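Local coordinates for protein alpha-amylase/trypsin inhibitor (Eleusine coracana, PDB 1B1U) that inhibits both trypsin and alpha-amylase, and may protect ragi seeds against hydrolytic enzymes, at residues 75-80 against 85-90. Sequence-based numbering, arbitrary orientation.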
loop_
_atom_site.group_PDB
_atom_site.type_symbol
_atom_site.label_atom_id
_atom_site.label_comp_id
_atom_site.label_asym_id
_atom_site.label_seq_id
_atom_site.Cartn_x
_atom_site.Cartn_y
_atom_site.Cartn_z
ATOM N N GLU A 75 12.866 4.683 1.012
ATOM C CA GLU A 75 11.897 4.405 -0.039
ATOM C C GLU A 75 10.524 4.313 0.604
ATOM O O GLU A 75 10.381 3.785 1.707
ATOM C CB GLU A 75 12.248 3.102 -0.781
ATOM C CG GLU A 75 12.390 1.851 0.085
ATOM C CD GLU A 75 13.014 0.672 -0.671
ATOM O OE1 GLU A 75 13.675 0.895 -1.708
ATOM O OE2 GLU A 75 12.843 -0.481 -0.228
ATOM N N GLY A 76 9.518 4.850 -0.077
ATOM C CA GLY A 76 8.172 4.822 0.462
ATOM C C GLY A 76 7.564 6.209 0.490
ATOM O O GLY A 76 8.145 7.153 -0.041
ATOM N N ARG A 77 6.402 6.338 1.123
ATOM C CA ARG A 77 5.709 7.620 1.197
ATOM C C ARG A 77 5.377 8.082 -0.223
ATOM O O ARG A 77 5.772 9.156 -0.669
ATOM C CB ARG A 77 6.572 8.667 1.913
ATOM C CG ARG A 77 5.822 9.939 2.324
ATOM C CD ARG A 77 6.571 11.211 1.885
ATOM N NE ARG A 77 5.761 12.423 2.026
ATOM C CZ ARG A 77 5.184 12.808 3.160
ATOM N NH1 ARG A 77 5.327 12.080 4.261
ATOM N NH2 ARG A 77 4.467 13.919 3.201
ATOM N N LEU A 78 4.643 7.243 -0.937
ATOM C CA LEU A 78 4.241 7.567 -2.294
ATOM C C LEU A 78 2.908 8.321 -2.243
ATOM O O LEU A 78 2.527 8.988 -3.208
ATOM C CB LEU A 78 4.090 6.276 -3.108
ATOM C CG LEU A 78 5.288 5.634 -3.822
ATOM C CD1 LEU A 78 6.602 6.166 -3.255
ATOM C CD2 LEU A 78 5.202 4.104 -3.676
ATOM N N LEU A 79 2.209 8.202 -1.114
ATOM C CA LEU A 79 0.911 8.849 -0.912
ATOM C C LEU A 79 1.063 10.335 -0.591
ATOM O O LEU A 79 0.738 10.793 0.509
ATOM C CB LEU A 79 0.123 8.130 0.206
ATOM C CG LEU A 79 -0.247 6.641 -0.020
ATOM C CD1 LEU A 79 -1.490 6.270 0.773
ATOM C CD2 LEU A 79 -0.483 6.352 -1.497
ATOM N N GLN A 80 1.564 11.067 -1.582
ATOM C CA GLN A 80 1.803 12.505 -1.507
ATOM C C GLN A 80 0.679 13.305 -2.204
ATOM O O GLN A 80 0.132 12.888 -3.231
ATOM C CB GLN A 80 3.161 12.835 -2.162
ATOM C CG GLN A 80 4.361 12.052 -1.593
ATOM C CD GLN A 80 5.519 11.881 -2.591
ATOM O OE1 GLN A 80 5.553 12.508 -3.648
ATOM N NE2 GLN A 80 6.472 11.023 -2.242
ATOM N N CYS A 85 -6.471 15.743 -4.451
ATOM C CA CYS A 85 -6.284 14.527 -3.662
ATOM C C CYS A 85 -5.229 14.618 -2.535
ATOM O O CYS A 85 -4.121 14.101 -2.656
ATOM C CB CYS A 85 -5.963 13.348 -4.598
ATOM S SG CYS A 85 -6.146 11.696 -3.849
ATOM N N PRO A 86 -5.567 15.291 -1.429
ATOM C CA PRO A 86 -4.635 15.418 -0.312
ATOM C C PRO A 86 -4.169 14.054 0.146
ATOM O O PRO A 86 -4.900 13.085 0.028
ATOM C CB PRO A 86 -5.454 16.115 0.776
ATOM C CG PRO A 86 -6.874 16.038 0.327
ATOM C CD PRO A 86 -6.825 16.005 -1.165
ATOM N N ARG A 87 -2.955 13.987 0.684
ATOM C CA ARG A 87 -2.407 12.726 1.160
ATOM C C ARG A 87 -3.151 12.180 2.374
ATOM O O ARG A 87 -3.018 11.003 2.691
ATOM C CB ARG A 87 -0.914 12.879 1.490
ATOM C CG ARG A 87 -0.582 13.970 2.496
ATOM C CD ARG A 87 0.906 14.331 2.448
ATOM N NE ARG A 87 1.372 14.715 1.110
ATOM C CZ ARG A 87 2.423 15.498 0.881
ATOM N NH1 ARG A 87 3.122 15.987 1.894
ATOM N NH2 ARG A 87 2.796 15.778 -0.355
ATOM N N GLN A 88 -3.931 13.018 3.053
ATOM C CA GLN A 88 -4.678 12.568 4.232
ATOM C C GLN A 88 -5.952 11.820 3.846
ATOM O O GLN A 88 -6.583 11.166 4.676
ATOM C CB GLN A 88 -5.026 13.746 5.147
ATOM C CG GLN A 88 -5.696 13.343 6.478
ATOM C CD GLN A 88 -5.477 11.874 6.874
ATOM O OE1 GLN A 88 -4.343 11.412 6.988
ATOM N NE2 GLN A 88 -6.569 11.141 7.086
ATOM N N VAL A 89 -6.340 11.936 2.583
ATOM C CA VAL A 89 -7.505 11.225 2.088
ATOM C C VAL A 89 -6.933 9.859 1.699
ATOM O O VAL A 89 -7.479 8.821 2.077
ATOM C CB VAL A 89 -8.127 11.963 0.872
ATOM C CG1 VAL A 89 -9.399 11.270 0.408
ATOM C CG2 VAL A 89 -8.469 13.386 1.273
ATOM N N GLN A 90 -5.799 9.881 0.994
ATOM C CA GLN A 90 -5.098 8.663 0.564
ATOM C C GLN A 90 -4.687 7.835 1.773
ATOM O O GLN A 90 -4.909 6.632 1.820
ATOM C CB GLN A 90 -3.852 9.016 -0.263
ATOM C CG GLN A 90 -3.993 10.313 -1.046
ATOM C CD GLN A 90 -2.977 10.483 -2.165
ATOM O OE1 GLN A 90 -2.353 9.523 -2.625
ATOM N NE2 GLN A 90 -2.813 11.718 -2.616
#
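R87 turns CG in between its own backbone N and carbonyl carbon (chi1 56°) and bends at chi3, which brings its guanidinium obliquely up to Q80: NE comes 3.5 Å from Q80 CA, and NH2 lies alongside Q80 CB. The charge of R87 has D81 as its partner, through a salt bridge from NE. R77, its chain bent at chi2, brings a second guanidinium up almost perpendicular to the first; R77 NH2 and R87 NH1, both donors, are modelled 2.8 Å apart, an unfavourable approach whose exact placement is doubtful. Deeper in, Q90 runs extended beyond CG, and its NE2 bridges two carbonyls: a short but bent bond to C85 O (2.7 Å), from above the carbonyl plane, and a weak one to Q80 O (3.2 Å, 129°), while OE1 accepts from R21. L79, centre of an inverse gamma turn, lies beside Q90, the two running opposite ways, with L79 CD1 3.8 Å from Q90 CB. In this helical, disulfide-rich cereal inhibitor fold, the contact packs the loop after strand 74-75 against the start of helix 87-93, where P86 is the N-cap; C85 is disulfide-bonded to C29 of helix 19-29, and L79 also reaches L63 and M64 on helix 53-64.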